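Local coordinates for novel protein similar to vertebrate potassium voltage-gated channel, subfamily H (Eag-related) family (Danio rerio, PDB 3UKN) that probably forms, as a tetramer, the pore of a voltage-gated potassium channel, the piece here being the cytoplasmic C-linker and cyclic nucleotide-binding homology domain, at residues E40-Q43 / T44-V48; F102-P105 / G106-L109. All blocks are in the same frame, centred on the assembly; numbering follows the deposited sequence.

Contact 1 of 2, residues E40-Q43 / T44-V48; sequences ECFQ and TTWSV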
# COMPACT_ATOMS: atom_id res chain seq x y z
N GLU B 40 2.56 -14.98 17.02
CA GLU B 40 2.18 -14.39 18.30
C GLU B 40 2.68 -12.94 18.40
O GLU B 40 2.06 -12.11 19.06
CB GLU B 40 2.61 -15.25 19.50
CG GLU B 40 4.05 -15.73 19.51
CD GLU B 40 4.29 -16.93 20.44
OE1 GLU B 40 5.47 -17.32 20.62
OE2 GLU B 40 3.31 -17.50 20.99
N CYS B 41 3.79 -12.63 17.74
CA CYS B 41 4.23 -11.25 17.68
C CYS B 41 3.31 -10.43 16.75
O CYS B 41 2.96 -9.29 17.05
CB CYS B 41 5.69 -11.14 17.26
SG CYS B 41 6.27 -9.44 17.09
N PHE B 42 2.88 -11.04 15.65
CA PHE B 42 1.85 -10.44 14.81
C PHE B 42 0.64 -9.96 15.63
O PHE B 42 0.27 -8.79 15.56
CB PHE B 42 1.38 -11.41 13.72
CG PHE B 42 0.24 -10.88 12.90
CD1 PHE B 42 0.46 -9.98 11.87
CD2 PHE B 42 -1.06 -11.26 13.17
CE1 PHE B 42 -0.59 -9.47 11.11
CE2 PHE B 42 -2.13 -10.76 12.43
CZ PHE B 42 -1.90 -9.87 11.40
N GLN B 43 0.02 -10.86 16.37
CA GLN B 43 -1.22 -10.54 17.07
C GLN B 43 -0.97 -9.67 18.31
O GLN B 43 -1.88 -9.01 18.82
CB GLN B 43 -2.03 -11.80 17.40
CG GLN B 43 -1.32 -12.83 18.26
CD GLN B 43 -1.98 -14.21 18.18
OE1 GLN B 43 -2.18 -14.74 17.08
NE2 GLN B 43 -2.33 -14.78 19.33
N THR B 44 0.28 -9.65 18.77
CA THR B 44 0.70 -8.78 19.87
C THR B 44 0.97 -7.34 19.41
O THR B 44 0.85 -6.40 20.18
CB THR B 44 1.97 -9.34 20.56
OG1 THR B 44 1.58 -10.26 21.60
CG2 THR B 44 2.83 -8.23 21.16
N THR B 45 1.34 -7.18 18.14
CA THR B 45 1.73 -5.87 17.63
C THR B 45 0.75 -5.28 16.61
O THR B 45 0.95 -4.17 16.14
CB THR B 45 3.14 -5.90 17.01
OG1 THR B 45 3.14 -6.78 15.87
CG2 THR B 45 4.18 -6.40 18.02
N TRP B 46 -0.31 -6.00 16.29
CA TRP B 46 -1.25 -5.57 15.25
C TRP B 46 -2.13 -4.37 15.60
O TRP B 46 -2.60 -4.23 16.73
CB TRP B 46 -2.15 -6.74 14.85
CG TRP B 46 -3.31 -6.33 13.99
CD1 TRP B 46 -4.59 -6.09 14.39
CD2 TRP B 46 -3.28 -6.11 12.57
NE1 TRP B 46 -5.37 -5.74 13.31
CE2 TRP B 46 -4.58 -5.74 12.18
CE3 TRP B 46 -2.28 -6.19 11.59
CZ2 TRP B 46 -4.92 -5.46 10.85
CZ3 TRP B 46 -2.61 -5.91 10.27
CH2 TRP B 46 -3.92 -5.55 9.91
N SER B 47 -2.37 -3.52 14.60
CA SER B 47 -3.47 -2.55 14.63
C SER B 47 -3.99 -2.34 13.21
O SER B 47 -3.23 -2.45 12.24
CB SER B 47 -3.03 -1.21 15.24
OG SER B 47 -2.16 -0.53 14.35
N VAL B 48 -5.27 -2.04 13.06
CA VAL B 48 -5.76 -1.71 11.73
C VAL B 48 -5.04 -0.50 11.19
O VAL B 48 -4.69 -0.47 10.01
CB VAL B 48 -7.26 -1.47 11.70
CG1 VAL B 48 -7.65 -0.83 10.36
CG2 VAL B 48 -7.98 -2.77 11.93

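Contact 2 of 2, residues F102-P105 / G106-L109; sequences FCAP and GEFL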
# COMPACT_ATOMS: atom_id res chain seq x y z
N PHE B 102 -13.71 -5.29 8.60
CA PHE B 102 -14.26 -5.88 9.80
C PHE B 102 -13.18 -5.78 10.86
O PHE B 102 -11.99 -5.70 10.54
CB PHE B 102 -14.63 -7.35 9.59
CG PHE B 102 -15.77 -7.57 8.63
CD1 PHE B 102 -17.08 -7.61 9.08
CD2 PHE B 102 -15.53 -7.76 7.28
CE1 PHE B 102 -18.13 -7.81 8.20
CE2 PHE B 102 -16.57 -7.97 6.40
CZ PHE B 102 -17.87 -7.99 6.86
N CYS B 103 -13.60 -5.78 12.11
CA CYS B 103 -12.69 -5.67 13.23
C CYS B 103 -13.22 -6.60 14.33
O CYS B 103 -14.43 -6.72 14.53
CB CYS B 103 -12.63 -4.20 13.69
SG CYS B 103 -11.28 -3.81 14.83
N ALA B 104 -12.32 -7.30 15.01
CA ALA B 104 -12.74 -8.25 16.03
C ALA B 104 -12.67 -7.63 17.42
O ALA B 104 -11.91 -6.68 17.65
CB ALA B 104 -11.88 -9.51 15.96
N PRO B 105 -13.46 -8.17 18.36
CA PRO B 105 -13.43 -7.66 19.73
C PRO B 105 -12.01 -7.70 20.29
O PRO B 105 -11.33 -8.71 20.13
CB PRO B 105 -14.31 -8.66 20.49
CG PRO B 105 -15.22 -9.20 19.47
CD PRO B 105 -14.42 -9.27 18.21
N GLY B 106 -11.57 -6.62 20.92
CA GLY B 106 -10.24 -6.56 21.51
C GLY B 106 -9.14 -6.26 20.51
O GLY B 106 -7.96 -6.14 20.88
N GLU B 107 -9.51 -6.15 19.24
CA GLU B 107 -8.55 -5.84 18.18
C GLU B 107 -8.28 -4.33 18.18
O GLU B 107 -9.21 -3.54 18.23
CB GLU B 107 -9.05 -6.33 16.81
CG GLU B 107 -8.25 -5.82 15.60
CD GLU B 107 -8.76 -6.35 14.24
OE1 GLU B 107 -9.69 -7.20 14.24
OE2 GLU B 107 -8.24 -5.91 13.18
N PHE B 108 -7.00 -3.95 18.13
CA PHE B 108 -6.64 -2.52 18.15
C PHE B 108 -6.88 -1.86 16.80
O PHE B 108 -6.30 -2.27 15.79
CB PHE B 108 -5.16 -2.33 18.55
CG PHE B 108 -4.89 -2.49 20.01
CD1 PHE B 108 -4.79 -1.37 20.84
CD2 PHE B 108 -4.73 -3.75 20.57
CE1 PHE B 108 -4.55 -1.51 22.20
CE2 PHE B 108 -4.49 -3.91 21.94
CZ PHE B 108 -4.39 -2.78 22.75
N LEU B 109 -7.71 -0.83 16.77
CA LEU B 109 -7.86 -0.01 15.56
C LEU B 109 -6.64 0.89 15.47
O LEU B 109 -6.05 1.03 14.40
CB LEU B 109 -9.14 0.81 15.63
CG LEU B 109 -9.32 1.81 14.49
CD1 LEU B 109 -9.31 1.05 13.19
CD2 LEU B 109 -10.63 2.57 14.66
O HOH W 1 -9.12 -6.14 10.76

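Contact 1 of 2, residues E40-Q43 / T44-V48
The last turn of the C-linker helix 32-45 closes here, with Cys41 and Phe42 reaching forward to Thr45 and Trp46 as the chain leaves helical geometry at Trp46. Thr45 turns its side chain back onto the helix it ends. With OG1 set between its own backbone N and carbonyl carbon (chi1 63°), the hydroxyl gives its proton to Cys41 O at 2.8 Å, arriving from above the carbonyl plane. Thr45 N makes a weak bond to the same oxygen at 2.9 Å and an ordinary one to Phe42 O at 3.2 Å, the kind of sharing seen where a helix tightens at its end. The methyl branch lies against the same carbonyl, Thr45 CG2 also touching Cys41 SG at 3.8 Å. Pro62 of the second subunit packs on Cys41, and Phe61 of that subunit on Thr45 and Phe42.

Phe42 and Trp46 lie side by side and point the same way, both with CG trans to the backbone N. The CE1-CZ side of the phenyl ring does the touching, Phe42 CE1 and Phe42 CZ both 3.7 Å from Trp46 CE3. The planes are inclined at 36°, so the pair is oblique. Tyr14 of helix 13-27 meets both rings, edge-to-face in the case of Trp46, while Val48 N sits 3.5 Å above one face of the indole. At the other end of that indole, NE1 is hydrogen-bonded to Glu107 OE2 in the cyclic nucleotide-binding homology domain.

The chemistry thus divides: Cys41 O is held mainly by the Thr45 hydroxyl, the amide of the same residue adding a weak bond, while the indole packs on Phe42 and its N-H meets a carboxylate, which together should limit how the ring can rotate.

Contact 2 of 2, residues F102-P105 / G106-L109
Glu107 reaches back to the chain that precedes it, and its carboxylate receives the backbone N-H of Ala104: Ala104 N to Glu107 OE1 is 2.7 Å, nearly straight at 168°, with the donor above the carboxylate plane. The side chain is fully stretched, with CG anti to the backbone N, which carries the acid group past Cys103, whose SG lies alongside it, 3.6 Å from Glu107 CD. In the opposite sense, Glu107 N bonds to Ala104 O at 2.9 Å, so the two residues are joined twice, once through backbone alone and once through a side chain.

The other carboxylate oxygen is occupied too. A water bonded to Phe102 O donates to Glu107 OE2 at 2.6 Å, and Trp46 NE1 donates to that same oxygen. These partners probably favour the charged form of the buried acid.

Further out, Cys103 pairs through its backbone with Cys168, and Gly106 and Glu107 with Ala164. Pro105 and Gly106 occupy the corner positions, Gly106 with a positive phi of 81°. This is a type II beta turn from Ala104 to Glu107, leading from strand 99-103 to strand 108-110 in the beta roll of a cyclic nucleotide-binding fold.

Contact 1 is at the surface, on the C-linker and partly under the second subunit; contact 2 is partly buried within the beta roll, and no other chain of the assembly touches it. Their centres are about 11 Å apart. Both are local, one ending a helix and the other passing the chain from one sheet to the other. Residues 40-48 combine helix-end hydrogen bonds with one oblique aromatic pair, whereas residues 102-109 depend on a buried carboxylate. The two meet directly: beside the indole-carboxylate bond, Val48 CG2 packs 3.4 Å from Glu107 OE2, and Val48 N lies 2.9 Å from Phe108 O, a probable hydrogen bond, tying the C-linker to the domain that follows it.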